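Local coordinates for putative iron-uptake ABC transport system,periplasmic iron-binding protein (Campylobacter jejuni, PDB 3E13) that binds ferric iron and, as a periplasmic solute-binding protein, probably delivers it to an ABC transporter for uptake into the cell, at residues 2-10 against 246-254; 115-123 against 222-232. All blocks are in the same frame, centred on the assembly; numbering follows the deposited sequence.

How the interactions relate
The chain starts with strand 3-8, the first partner of interaction 1, and reaches that contact's second partner, helix 247-257, only after more than 230 residues. Interaction 1 therefore closes a very long loop, and interaction 2 is nested inside it: residues 115-123, in the connection after strand 97-109, meet residues 222-232, the loop leading from strand 219-222 into strand 233-241. The two contacts lie on opposite sides of the chain's centre, their centres about 38 Å apart and their nearest atoms about 15 Å. Interaction 1 joins the late helix 247-257 to the N-terminal strand of the sheet, whereas interaction 2 ties together two loops bordering strand 97-109.

Interaction 1: residues 2-10 against 246-254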
ATOM      1  N   SER A   2      23.851  12.346  13.088  1.00 28.22           N
ATOM      2  CA  SER A   2      24.971  11.517  12.515  1.00 27.15           C
ATOM      3  C   SER A   2      24.586  10.204  11.814  1.00 24.88           C
ATOM      4  O   SER A   2      25.006  10.037  10.693  1.00 22.75           O
ATOM      5  CB  SER A   2      26.093  11.284  13.503  1.00 28.31           C
ATOM      6  OG  SER A   2      27.289  11.001  12.774  1.00 30.47           O
ATOM      7  N   GLU A   3      23.850   9.281  12.466  1.00 22.85           N
ATOM      8  CA  GLU A   3      23.285   8.100  11.794  1.00 21.59           C
ATOM      9  C   GLU A   3      21.740   8.078  11.999  1.00 17.57           C
ATOM     10  O   GLU A   3      21.188   8.669  12.950  1.00 16.73           O
ATOM     11  CB  GLU A   3      23.878   6.798  12.366  1.00 23.02           C
ATOM     12  CG  GLU A   3      25.154   6.242  11.719  1.00 29.80           C
ATOM     13  CD  GLU A   3      25.389   4.778  12.084  1.00 35.24           C
ATOM     14  OE1 GLU A   3      25.005   4.428  13.226  1.00 40.34           O
ATOM     15  OE2 GLU A   3      25.920   3.972  11.253  1.00 37.48           O
ATOM     16  N   LEU A   4      21.059   7.405  11.085  1.00 14.91           N
ATOM     17  CA  LEU A   4      19.601   7.181  11.175  1.00 12.98           C
ATOM     18  C   LEU A   4      19.315   5.790  10.640  1.00 11.84           C
ATOM     19  O   LEU A   4      19.698   5.460   9.554  1.00 11.10           O
ATOM     20  CB  LEU A   4      18.812   8.247  10.389  1.00 12.27           C
ATOM     21  CG  LEU A   4      17.300   7.981  10.430  1.00 11.53           C
ATOM     22  CD1 LEU A   4      16.700   8.285  11.795  1.00  8.87           C
ATOM     23  CD2 LEU A   4      16.654   8.839   9.349  1.00 12.18           C
ATOM     24  N   ASN A   5      18.695   4.943  11.461  1.00 10.86           N
ATOM     25  CA  ASN A   5      18.446   3.560  11.115  1.00 11.88           C
ATOM     26  C   ASN A   5      16.986   3.319  10.702  1.00 11.10           C
ATOM     27  O   ASN A   5      16.087   3.486  11.522  1.00 11.35           O
ATOM     28  CB  ASN A   5      18.818   2.709  12.323  1.00 11.29           C
ATOM     29  CG  ASN A   5      20.329   2.813  12.652  1.00 14.54           C
ATOM     30  OD1 ASN A   5      21.160   2.682  11.748  1.00 18.29           O
ATOM     31  ND2 ASN A   5      20.665   3.047  13.903  1.00 17.19           N
ATOM     32  N   ILE A   6      16.763   3.039   9.419  1.00 11.03           N
ATOM     33  CA  ILE A   6      15.428   2.857   8.867  1.00 11.08           C
ATOM     34  C   ILE A   6      15.181   1.385   8.571  1.00 11.45           C
ATOM     35  O   ILE A   6      15.975   0.771   7.866  1.00 11.75           O
ATOM     36  CB  ILE A   6      15.296   3.666   7.568  1.00 11.83           C
ATOM     37  CG1 ILE A   6      15.489   5.145   7.887  1.00 12.54           C
ATOM     38  CG2 ILE A   6      13.967   3.339   6.874  1.00 11.53           C
ATOM     39  CD1 ILE A   6      15.265   6.106   6.717  1.00 12.71           C
ATOM     40  N   TYR A   7      14.101   0.848   9.125  1.00 10.76           N
ATOM     41  CA  TYR A   7      13.558  -0.456   8.781  1.00  9.96           C
ATOM     42  C   TYR A   7      12.348  -0.184   7.866  1.00  9.30           C
ATOM     43  O   TYR A   7      11.384   0.401   8.306  1.00 10.99           O
ATOM     44  CB  TYR A   7      13.079  -1.181  10.048  1.00 11.72           C
ATOM     45  CG  TYR A   7      14.154  -1.862  10.888  1.00 10.62           C
ATOM     46  CD1 TYR A   7      15.479  -1.529  10.785  1.00 12.27           C
ATOM     47  CD2 TYR A   7      13.792  -2.736  11.871  1.00 11.19           C
ATOM     48  CE1 TYR A   7      16.473  -2.143  11.620  1.00 13.77           C
ATOM     49  CE2 TYR A   7      14.747  -3.357  12.694  1.00 11.10           C
ATOM     50  CZ  TYR A   7      16.072  -3.039  12.578  1.00 14.16           C
ATOM     51  OH  TYR A   7      17.001  -3.618  13.443  1.00 12.43           O
ATOM     52  N   SER A   8      12.426  -0.622   6.618  1.00 10.29           N
ATOM     53  CA  SER A   8      11.435  -0.299   5.607  1.00 10.26           C
ATOM     54  C   SER A   8      10.860  -1.482   4.882  1.00  9.95           C
ATOM     55  O   SER A   8      11.595  -2.330   4.375  1.00 10.56           O
ATOM     56  CB  SER A   8      12.020   0.658   4.585  1.00 10.94           C
ATOM     57  OG  SER A   8      11.040   0.905   3.558  1.00 11.89           O
ATOM     58  N   ALA A   9       9.530  -1.545   4.853  1.00  9.85           N
ATOM     59  CA  ALA A   9       8.807  -2.521   4.084  1.00  9.24           C
ATOM     60  C   ALA A   9       8.323  -1.957   2.741  1.00 10.76           C
ATOM     61  O   ALA A   9       7.597  -2.613   2.036  1.00 11.31           O
ATOM     62  CB  ALA A   9       7.644  -3.114   4.897  1.00 10.34           C
ATOM     63  N   ARG A  10       8.738  -0.734   2.417  1.00 10.71           N
ATOM     64  CA  ARG A  10       8.626  -0.228   1.051  1.00 10.51           C
ATOM     65  C   ARG A  10       9.589  -1.036   0.151  1.00 11.55           C
ATOM     66  O   ARG A  10      10.414  -1.833   0.650  1.00 11.75           O
ATOM     67  CB  ARG A  10       8.866   1.280   0.995  1.00 10.18           C
ATOM     68  CG  ARG A  10       7.667   2.055   1.475  1.00 11.08           C
ATOM     69  CD  ARG A  10       7.867   3.557   1.496  1.00 13.67           C
ATOM     70  NE  ARG A  10       8.193   4.136   0.197  1.00 11.08           N
ATOM     71  CZ  ARG A  10       7.266   4.640  -0.689  1.00  9.65           C
ATOM     72  NH1 ARG A  10       5.957   4.620  -0.432  1.00 10.55           N
ATOM     73  NH2 ARG A  10       7.707   5.192  -1.825  1.00  9.82           N
ATOM     74  N   ASN A 246      18.272   7.981  17.938  1.00 15.23           N
ATOM     75  CA  ASN A 246      18.564   9.139  17.088  1.00 14.16           C
ATOM     76  C   ASN A 246      17.241   9.856  16.808  1.00 13.09           C
ATOM     77  O   ASN A 246      16.862   9.995  15.666  1.00 13.29           O
ATOM     78  CB  ASN A 246      19.223   8.671  15.799  1.00 14.00           C
ATOM     79  CG  ASN A 246      20.500   7.841  16.047  1.00 16.60           C
ATOM     80  OD1 ASN A 246      21.439   8.325  16.691  1.00 18.76           O
ATOM     81  ND2 ASN A 246      20.537   6.631  15.528  1.00 14.89           N
ATOM     82  N   GLN A 247      16.534  10.274  17.858  1.00 13.65           N
ATOM     83  CA  GLN A 247      15.179  10.773  17.734  1.00 13.11           C
ATOM     84  C   GLN A 247      15.075  12.075  16.961  1.00 13.55           C
ATOM     85  O   GLN A 247      14.090  12.275  16.229  1.00 13.42           O
ATOM     86  CB  GLN A 247      14.489  10.881  19.097  1.00 13.28           C
ATOM     87  CG  GLN A 247      14.391   9.505  19.739  1.00 15.14           C
ATOM     88  CD  GLN A 247      13.396   9.439  20.847  1.00 22.16           C
ATOM     89  OE1 GLN A 247      12.815  10.457  21.242  1.00 28.15           O
ATOM     90  NE2 GLN A 247      13.229   8.255  21.399  1.00 26.10           N
ATOM     91  N   ASP A 248      16.077  12.944  17.098  1.00 14.27           N
ATOM     92  CA  ASP A 248      16.061  14.212  16.331  1.00 14.78           C
ATOM     93  C   ASP A 248      16.135  13.920  14.811  1.00 14.09           C
ATOM     94  O   ASP A 248      15.397  14.486  13.989  1.00 12.97           O
ATOM     95  CB  ASP A 248      17.207  15.114  16.780  1.00 16.04           C
ATOM     96  CG  ASP A 248      17.173  16.469  16.087  1.00 17.72           C
ATOM     97  OD1 ASP A 248      18.087  16.755  15.319  1.00 22.68           O
ATOM     98  OD2 ASP A 248      16.216  17.258  16.235  1.00 24.78           O
ATOM     99  N   ALA A 249      17.037  13.037  14.422  1.00 12.90           N
ATOM    100  CA  ALA A 249      17.183  12.655  13.037  1.00 11.93           C
ATOM    101  C   ALA A 249      15.900  11.974  12.539  1.00 11.06           C
ATOM    102  O   ALA A 249      15.481  12.173  11.420  1.00 10.58           O
ATOM    103  CB  ALA A 249      18.371  11.714  12.894  1.00 12.71           C
ATOM    104  N   ALA A 250      15.261  11.168  13.378  1.00 11.52           N
ATOM    105  CA  ALA A 250      14.077  10.459  13.001  1.00 10.48           C
ATOM    106  C   ALA A 250      12.944  11.446  12.665  1.00 10.36           C
ATOM    107  O   ALA A 250      12.306  11.318  11.637  1.00 10.03           O
ATOM    108  CB  ALA A 250      13.662   9.503  14.094  1.00 11.91           C
ATOM    109  N   LYS A 251      12.776  12.434  13.515  1.00 10.60           N
ATOM    110  CA  LYS A 251      11.744  13.448  13.358  1.00 11.00           C
ATOM    111  C   LYS A 251      12.037  14.274  12.122  1.00 12.01           C
ATOM    112  O   LYS A 251      11.109  14.586  11.348  1.00 11.56           O
ATOM    113  CB  LYS A 251      11.587  14.283  14.639  1.00 11.88           C
ATOM    114  CG  LYS A 251      11.107  13.469  15.807  1.00 16.22           C
ATOM    115  CD  LYS A 251      10.981  14.228  17.094  1.00 18.40           C
ATOM    116  CE  LYS A 251      10.843  13.273  18.263  1.00 19.26           C
ATOM    117  NZ  LYS A 251      10.915  14.061  19.591  1.00 20.91           N
ATOM    118  N   LYS A 252      13.311  14.593  11.893  1.00 10.55           N
ATOM    119  CA  LYS A 252      13.726  15.337  10.706  1.00 11.36           C
ATOM    120  C   LYS A 252      13.388  14.564   9.436  1.00 10.59           C
ATOM    121  O   LYS A 252      12.886  15.132   8.445  1.00 11.12           O
ATOM    122  CB  LYS A 252      15.228  15.632  10.767  1.00 12.20           C
ATOM    123  CG  LYS A 252      15.583  16.816  11.641  1.00 17.59           C
ATOM    124  CD  LYS A 252      17.113  17.087  11.559  1.00 20.35           C
ATOM    125  CE  LYS A 252      17.468  18.435  12.190  1.00 25.54           C
ATOM    126  NZ  LYS A 252      16.689  18.609  13.511  1.00 29.74           N
ATOM    127  N   PHE A 253      13.633  13.270   9.478  1.00 10.10           N
ATOM    128  CA  PHE A 253      13.351  12.417   8.340  1.00  9.48           C
ATOM    129  C   PHE A 253      11.851  12.340   8.054  1.00  9.27           C
ATOM    130  O   PHE A 253      11.447  12.384   6.882  1.00  9.37           O
ATOM    131  CB  PHE A 253      13.947  10.982   8.508  1.00  9.70           C
ATOM    132  CG  PHE A 253      13.836  10.186   7.287  1.00 10.32           C
ATOM    133  CD1 PHE A 253      14.752  10.309   6.261  1.00  9.09           C
ATOM    134  CD2 PHE A 253      12.761   9.328   7.110  1.00 11.65           C
ATOM    135  CE1 PHE A 253      14.602   9.589   5.063  1.00 10.60           C
ATOM    136  CE2 PHE A 253      12.616   8.605   5.938  1.00 11.61           C
ATOM    137  CZ  PHE A 253      13.532   8.744   4.928  1.00  9.36           C
ATOM    138  N   MET A 254      11.041  12.186   9.106  1.00  9.32           N
ATOM    139  CA  MET A 254       9.593  12.089   8.974  1.00  9.38           C
ATOM    140  C   MET A 254       9.077  13.402   8.305  1.00  9.76           C
ATOM    141  O   MET A 254       8.301  13.340   7.340  1.00  8.28           O
ATOM    142  CB  MET A 254       8.983  11.843  10.351  1.00  9.28           C
ATOM    143  CG  MET A 254       9.268  10.445  10.868  1.00 11.13           C
ATOM    144  SD  MET A 254       8.885  10.243  12.590  1.00 11.61           S
ATOM    145  CE  MET A 254       7.120  10.093  12.534  1.00 10.49           C
TER
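Strand 3-8 and helix 247-254 cross with their axes 8.1 Å apart at closest approach and their N-to-C directions 63° apart. The backbones come nearest at L4 and A249, where the small side chain of A249 points at the strand and lets the helix come close. No hydrogen bond joins the two segments; apolar side chains hold them together.

L4 is the principal wedge. With CG anti to the backbone N (chi1 177°), its isobutyl fork reaches the helix. One methyl, CD1, meets the helix backbone 3.6 Å from A250 N and also touches the CB atoms of A249 and A250. The other, CD2, meets F253 CB at 3.6 Å. A branched side chain suits this place because it can touch successive helix turns at once. F253 in turn sends its ring toward the strand, and I6 covers one face of it. I6 CD1, at the end of an extended chain, sits 3.8 Å from the centroid of the F253 ring and 17° off its normal, a CH-pi contact displaced toward the CZ rim.

At the helix start N246 occupies the N-cap position without making a capping bond. Its CG lies 3.3 Å from E3 O, but its amide nitrogen is engaged by D54, the same carboxylate that accepts from the N5 backbone.

Through A249, A250 and F253 the helix thus packs on a parallel part of the sheet, as in the alpha/beta lobes of periplasmic binding proteins. Strand 3-8 runs parallel to both of its sheet neighbours, strands 29-34 and 55-58. I6 also touches V30 and I57 on these two strands, A250 and M254 of the helix rest on I55, and on Y7's side of the strand helix 37-47 packs against the tyrosine.

Interaction 2: residues 115-123 against 222-232; sequences DISKMKNYE and IFPNQDNRGTH
Neither segment is regular helix or strand, apart from I222 at the end of a strand, and their backbones come nearest at N121 and N225, with the CA atoms 4.4 Å apart. There the N225 backbone N donates to K120 O at 2.8 Å, almost straight at 176° and in the carbonyl plane. A water lies within hydrogen-bonding distance of K120 O and F223 O and accepts from Q226 N, beside the direct bond.

N225 also grips with its side chain: Y122 N donates to N225 OD1 at 2.9 Å, somewhat tilted from the amide carbonyl plane. An asparagine suits this place twice over, since its short amide satisfies a backbone N-H across the contact and its left-handed backbone opens the type I turn N225-N228.

Y122 brings the largest surface. Its CG stands beside the backbone N (chi1 -64°), and the ring lies across P224, whose CB is 3.6 Å from the ring centroid and 15° off the normal, a CH-pi contact offset toward the rim. Proline offers a rigid apolar surface for this face. At the far end of the ring the buried phenol oxygen is fixed by two backbone groups: H232 N donates to Y122 OH at 2.9 Å, and Y122 OH is also hydrogen-bonded to R104 O. Near the start of residues 222-232, I222 CD1 packs 4.0 Å from both I116 CB and M119 CG, in a greasy patch shared with F193.

Two loops thus pack against each other beside strand 97-109 of the mixed sheet, in a protein of the periplasmic binding protein clan. H232 leads into strand 233-241 and touches helix 142-155, which carries the iron ligand Y143; the iron is about 12 Å from the H232 side chain, so this end of the contact lies near the metal site.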
ATOM      1  N   ASP A 115     -15.869  -7.497 -21.464  1.00 18.14           N
ATOM      2  CA  ASP A 115     -17.056  -6.955 -20.847  1.00 19.16           C
ATOM      3  C   ASP A 115     -16.724  -6.748 -19.350  1.00 18.32           C
ATOM      4  O   ASP A 115     -16.420  -7.692 -18.620  1.00 19.85           O
ATOM      5  CB  ASP A 115     -18.203  -7.966 -21.027  1.00 18.69           C
ATOM      6  CG  ASP A 115     -19.499  -7.473 -20.489  1.00 23.77           C
ATOM      7  OD1 ASP A 115     -19.548  -6.357 -19.938  1.00 21.44           O
ATOM      8  OD2 ASP A 115     -20.553  -8.149 -20.583  1.00 26.36           O
ATOM      9  N   ILE A 116     -16.680  -5.500 -18.934  1.00 17.67           N
ATOM     10  CA  ILE A 116     -16.415  -5.160 -17.539  1.00 16.14           C
ATOM     11  C   ILE A 116     -17.701  -4.661 -16.859  1.00 16.03           C
ATOM     12  O   ILE A 116     -17.671  -4.208 -15.713  1.00 15.05           O
ATOM     13  CB  ILE A 116     -15.290  -4.098 -17.461  1.00 15.62           C
ATOM     14  CG1 ILE A 116     -15.683  -2.769 -18.122  1.00 15.29           C
ATOM     15  CG2 ILE A 116     -14.020  -4.622 -18.093  1.00 16.37           C
ATOM     16  CD1 ILE A 116     -14.730  -1.574 -17.803  1.00 14.00           C
ATOM     17  N   SER A 117     -18.843  -4.761 -17.539  1.00 15.86           N
ATOM     18  CA  SER A 117     -20.097  -4.269 -16.968  1.00 16.66           C
ATOM     19  C   SER A 117     -20.496  -4.958 -15.666  1.00 16.23           C
ATOM     20  O   SER A 117     -21.245  -4.363 -14.877  1.00 17.75           O
ATOM     21  CB  SER A 117     -21.250  -4.410 -17.975  1.00 16.44           C
ATOM     22  OG  SER A 117     -21.521  -5.783 -18.200  1.00 18.70           O
ATOM     23  N   LYS A 118     -20.026  -6.186 -15.436  1.00 15.61           N
ATOM     24  CA  LYS A 118     -20.392  -6.973 -14.229  1.00 16.05           C
ATOM     25  C   LYS A 118     -19.227  -7.100 -13.242  1.00 13.76           C
ATOM     26  O   LYS A 118     -19.337  -7.798 -12.234  1.00 13.80           O
ATOM     27  CB  LYS A 118     -20.879  -8.380 -14.588  1.00 16.56           C
ATOM     28  CG  LYS A 118     -21.980  -8.437 -15.652  1.00 21.80           C
ATOM     29  CD  LYS A 118     -23.215  -7.685 -15.250  1.00 25.18           C
ATOM     30  CE  LYS A 118     -24.388  -7.984 -16.231  1.00 28.49           C
ATOM     31  NZ  LYS A 118     -24.228  -7.098 -17.452  1.00 31.01           N
ATOM     32  N   MET A 119     -18.153  -6.363 -13.487  1.00 12.64           N
ATOM     33  CA  MET A 119     -17.037  -6.342 -12.555  1.00 13.06           C
ATOM     34  C   MET A 119     -16.913  -4.898 -12.031  1.00 12.16           C
ATOM     35  O   MET A 119     -16.086  -4.123 -12.484  1.00 13.33           O
ATOM     36  CB  MET A 119     -15.765  -6.810 -13.246  1.00 13.01           C
ATOM     37  CG  MET A 119     -14.508  -6.848 -12.323  1.00 14.31           C
ATOM     38  SD  MET A 119     -14.661  -7.906 -10.908  1.00 12.30           S
ATOM     39  CE  MET A 119     -14.332  -9.532 -11.642  1.00 14.74           C
ATOM     40  N   LYS A 120     -17.806  -4.540 -11.130  1.00 11.63           N
ATOM     41  CA  LYS A 120     -17.966  -3.166 -10.675  1.00 11.94           C
ATOM     42  C   LYS A 120     -17.526  -2.926  -9.187  1.00 10.41           C
ATOM     43  O   LYS A 120     -17.028  -1.878  -8.881  1.00 11.24           O
ATOM     44  CB  LYS A 120     -19.438  -2.745 -10.835  1.00 12.22           C
ATOM     45  CG  LYS A 120     -19.921  -2.641 -12.268  1.00 17.04           C
ATOM     46  CD  LYS A 120     -19.520  -1.335 -12.856  1.00 22.96           C
ATOM     47  CE  LYS A 120     -19.872  -1.219 -14.353  1.00 28.44           C
ATOM     48  NZ  LYS A 120     -19.202   0.004 -14.898  1.00 33.69           N
ATOM     49  N   ASN A 121     -17.699  -3.933  -8.320  1.00 10.68           N
ATOM     50  CA  ASN A 121     -17.460  -3.842  -6.896  1.00  9.12           C
ATOM     51  C   ASN A 121     -16.509  -4.951  -6.465  1.00  9.79           C
ATOM     52  O   ASN A 121     -16.417  -5.951  -7.149  1.00 10.69           O
ATOM     53  CB  ASN A 121     -18.790  -4.046  -6.164  1.00 11.20           C
ATOM     54  CG  ASN A 121     -19.832  -3.000  -6.574  1.00 11.73           C
ATOM     55  OD1 ASN A 121     -19.556  -1.806  -6.547  1.00 11.37           O
ATOM     56  ND2 ASN A 121     -21.027  -3.453  -6.986  1.00 13.56           N
ATOM     57  N   TYR A 122     -15.859  -4.771  -5.333  1.00  9.83           N
ATOM     58  CA  TYR A 122     -14.981  -5.824  -4.755  1.00  8.83           C
ATOM     59  C   TYR A 122     -15.715  -7.125  -4.693  1.00  9.48           C
ATOM     60  O   TYR A 122     -15.112  -8.158  -4.996  1.00  9.81           O
ATOM     61  CB  TYR A 122     -14.350  -5.433  -3.404  1.00  9.17           C
ATOM     62  CG  TYR A 122     -13.415  -4.256  -3.551  1.00  8.46           C
ATOM     63  CD1 TYR A 122     -13.783  -2.999  -3.111  1.00  9.97           C
ATOM     64  CD2 TYR A 122     -12.193  -4.385  -4.241  1.00  7.58           C
ATOM     65  CE1 TYR A 122     -12.941  -1.888  -3.291  1.00  9.04           C
ATOM     66  CE2 TYR A 122     -11.344  -3.292  -4.435  1.00  8.47           C
ATOM     67  CZ  TYR A 122     -11.724  -2.039  -3.919  1.00  7.99           C
ATOM     68  OH  TYR A 122     -10.955  -0.966  -4.176  1.00  7.49           O
ATOM     69  N   GLU A 123     -17.014  -7.083  -4.356  1.00 10.87           N
ATOM     70  CA  GLU A 123     -17.830  -8.284  -4.163  1.00 10.87           C
ATOM     71  C   GLU A 123     -17.833  -9.145  -5.418  1.00 11.90           C
ATOM     72  O   GLU A 123     -17.850 -10.381  -5.364  1.00 11.28           O
ATOM     73  CB  GLU A 123     -19.261  -7.856  -3.809  1.00 12.23           C
ATOM     74  CG  GLU A 123     -20.291  -8.955  -3.933  1.00 17.12           C
ATOM     75  CD  GLU A 123     -21.692  -8.467  -3.598  1.00 21.24           C
ATOM     76  OE1 GLU A 123     -21.984  -7.261  -3.767  1.00 25.09           O
ATOM     77  OE2 GLU A 123     -22.502  -9.337  -3.217  1.00 26.04           O
ATOM     78  N   ILE A 222     -10.376  -0.466 -13.489  1.00  9.82           N
ATOM     79  CA  ILE A 222     -11.683  -0.323 -12.831  1.00  8.62           C
ATOM     80  C   ILE A 222     -11.448   0.199 -11.433  1.00  9.90           C
ATOM     81  O   ILE A 222     -10.804  -0.467 -10.639  1.00  9.72           O
ATOM     82  CB  ILE A 222     -12.397  -1.694 -12.767  1.00  8.62           C
ATOM     83  CG1 ILE A 222     -12.612  -2.266 -14.190  1.00 10.12           C
ATOM     84  CG2 ILE A 222     -13.671  -1.620 -11.991  1.00 11.83           C
ATOM     85  CD1 ILE A 222     -12.895  -3.740 -14.265  1.00 11.73           C
ATOM     86  N   PHE A 223     -11.973   1.364 -11.117  1.00  9.57           N
ATOM     87  CA  PHE A 223     -12.031   1.823  -9.736  1.00 10.14           C
ATOM     88  C   PHE A 223     -13.247   1.185  -9.059  1.00  9.87           C
ATOM     89  O   PHE A 223     -14.382   1.526  -9.397  1.00 10.02           O
ATOM     90  CB  PHE A 223     -12.144   3.342  -9.727  1.00 10.56           C
ATOM     91  CG  PHE A 223     -10.877   4.028 -10.169  1.00  9.29           C
ATOM     92  CD1 PHE A 223     -10.791   4.642 -11.397  1.00 13.18           C
ATOM     93  CD2 PHE A 223      -9.786   4.077  -9.318  1.00 10.71           C
ATOM     94  CE1 PHE A 223      -9.607   5.235 -11.807  1.00 12.52           C
ATOM     95  CE2 PHE A 223      -8.604   4.700  -9.715  1.00 12.29           C
ATOM     96  CZ  PHE A 223      -8.535   5.267 -10.970  1.00 12.55           C
ATOM     97  N   PRO A 224     -13.070   0.203  -8.173  1.00  8.35           N
ATOM     98  CA  PRO A 224     -14.241  -0.487  -7.669  1.00  8.74           C
ATOM     99  C   PRO A 224     -15.157   0.395  -6.830  1.00  9.26           C
ATOM    100  O   PRO A 224     -14.731   1.352  -6.175  1.00 10.11           O
ATOM    101  CB  PRO A 224     -13.652  -1.666  -6.869  1.00  8.70           C
ATOM    102  CG  PRO A 224     -12.289  -1.855  -7.497  1.00  8.70           C
ATOM    103  CD  PRO A 224     -11.838  -0.443  -7.705  1.00  9.15           C
ATOM    104  N   ASN A 225     -16.410   0.013  -6.874  1.00  9.44           N
ATOM    105  CA  ASN A 225     -17.467   0.512  -5.998  1.00  9.01           C
ATOM    106  C   ASN A 225     -17.886   1.959  -6.244  1.00  9.70           C
ATOM    107  O   ASN A 225     -18.291   2.652  -5.308  1.00  9.73           O
ATOM    108  CB  ASN A 225     -17.110   0.256  -4.529  1.00  9.06           C
ATOM    109  CG  ASN A 225     -17.080  -1.233  -4.175  1.00 10.54           C
ATOM    110  OD1 ASN A 225     -16.207  -1.948  -4.627  1.00 10.40           O
ATOM    111  ND2 ASN A 225     -18.038  -1.687  -3.341  1.00 11.45           N
ATOM    112  N   GLN A 226     -17.725   2.422  -7.468  1.00 10.24           N
ATOM    113  CA  GLN A 226     -18.087   3.791  -7.826  1.00 10.05           C
ATOM    114  C   GLN A 226     -19.562   4.075  -7.639  1.00 11.69           C
ATOM    115  O   GLN A 226     -19.929   5.236  -7.414  1.00 11.83           O
ATOM    116  CB  GLN A 226     -17.658   4.119  -9.244  1.00 10.60           C
ATOM    117  CG  GLN A 226     -16.162   4.160  -9.473  1.00 10.82           C
ATOM    118  CD  GLN A 226     -15.462   5.025  -8.510  1.00  9.59           C
ATOM    119  OE1 GLN A 226     -15.588   6.269  -8.605  1.00 11.93           O
ATOM    120  NE2 GLN A 226     -14.753   4.419  -7.515  1.00 11.18           N
ATOM    121  N   ASP A 227     -20.396   3.046  -7.719  1.00 12.26           N
ATOM    122  CA  ASP A 227     -21.845   3.257  -7.555  1.00 14.06           C
ATOM    123  C   ASP A 227     -22.255   3.347  -6.096  1.00 13.85           C
ATOM    124  O   ASP A 227     -23.436   3.610  -5.798  1.00 12.79           O
ATOM    125  CB  ASP A 227     -22.663   2.159  -8.250  1.00 16.10           C
ATOM    126  CG  ASP A 227     -22.361   2.024  -9.728  1.00 21.26           C
ATOM    127  OD1 ASP A 227     -22.352   3.049 -10.410  1.00 24.22           O
ATOM    128  OD2 ASP A 227     -22.124   0.901 -10.265  1.00 31.82           O
ATOM    129  N   ASN A 228     -21.308   3.140  -5.163  1.00 11.34           N
ATOM    130  CA  ASN A 228     -21.667   3.086  -3.760  1.00 11.19           C
ATOM    131  C   ASN A 228     -20.561   3.739  -2.916  1.00 10.11           C
ATOM    132  O   ASN A 228     -20.375   4.946  -3.008  1.00 11.22           O
ATOM    133  CB  ASN A 228     -22.091   1.661  -3.342  1.00 10.28           C
ATOM    134  CG  ASN A 228     -21.153   0.566  -3.859  1.00 11.29           C
ATOM    135  OD1 ASN A 228     -21.400  -0.092  -4.911  1.00 15.52           O
ATOM    136  ND2 ASN A 228     -20.134   0.303  -3.077  1.00 10.03           N
ATOM    137  N   ARG A 229     -19.795   2.954  -2.161  1.00  9.69           N
ATOM    138  CA  ARG A 229     -18.892   3.497  -1.159  1.00 10.00           C
ATOM    139  C   ARG A 229     -17.557   4.035  -1.665  1.00  9.67           C
ATOM    140  O   ARG A 229     -16.881   4.787  -0.949  1.00 10.66           O
ATOM    141  CB  ARG A 229     -18.667   2.439  -0.071  1.00 10.05           C
ATOM    142  CG  ARG A 229     -17.859   1.211  -0.462  1.00 10.55           C
ATOM    143  CD  ARG A 229     -17.480   0.374   0.704  1.00 10.89           C
ATOM    144  NE  ARG A 229     -16.666  -0.800   0.411  1.00 11.06           N
ATOM    145  CZ  ARG A 229     -17.068  -2.044   0.382  1.00 13.19           C
ATOM    146  NH1 ARG A 229     -18.358  -2.347   0.516  1.00 16.60           N
ATOM    147  NH2 ARG A 229     -16.168  -3.015   0.241  1.00 13.33           N
ATOM    148  N   GLY A 230     -17.185   3.688  -2.900  1.00  8.77           N
ATOM    149  CA  GLY A 230     -15.915   4.074  -3.490  1.00  8.99           C
ATOM    150  C   GLY A 230     -14.789   3.087  -3.228  1.00  8.51           C
ATOM    151  O   GLY A 230     -14.924   2.062  -2.524  1.00  9.43           O
ATOM    152  N   THR A 231     -13.658   3.433  -3.825  1.00  8.43           N
ATOM    153  CA  THR A 231     -12.531   2.534  -3.959  1.00  8.16           C
ATOM    154  C   THR A 231     -11.690   2.511  -2.673  1.00  7.91           C
ATOM    155  O   THR A 231     -11.499   3.514  -1.979  1.00  8.11           O
ATOM    156  CB  THR A 231     -11.717   3.063  -5.187  1.00  9.47           C
ATOM    157  OG1 THR A 231     -12.469   2.841  -6.411  1.00  8.97           O
ATOM    158  CG2 THR A 231     -10.344   2.347  -5.305  1.00  8.80           C
ATOM    159  N   HIS A 232     -11.109   1.335  -2.408  1.00  6.92           N
ATOM    160  CA  HIS A 232     -10.186   1.121  -1.305  1.00  7.58           C
ATOM    161  C   HIS A 232      -8.892   1.920  -1.450  1.00  7.94           C
ATOM    162  O   HIS A 232      -8.195   1.800  -2.425  1.00  8.68           O
ATOM    163  CB  HIS A 232      -9.840  -0.363  -1.201  1.00  7.13           C
ATOM    164  CG  HIS A 232      -8.964  -0.696  -0.034  1.00  7.97           C
ATOM    165  ND1 HIS A 232      -7.662  -1.173  -0.150  1.00 11.95           N
ATOM    166  CD2 HIS A 232      -9.210  -0.593   1.282  1.00  5.62           C
ATOM    167  CE1 HIS A 232      -7.176  -1.386   1.067  1.00  6.79           C
ATOM    168  NE2 HIS A 232      -8.098  -1.060   1.951  1.00 12.20           N
TER
HETATM  169  O   HOH W   1     -17.261   0.687 -10.053  1.00 15.21           O
HETATM  170  O   HOH W   2     -18.201  -4.776  -2.817  1.00 11.98           O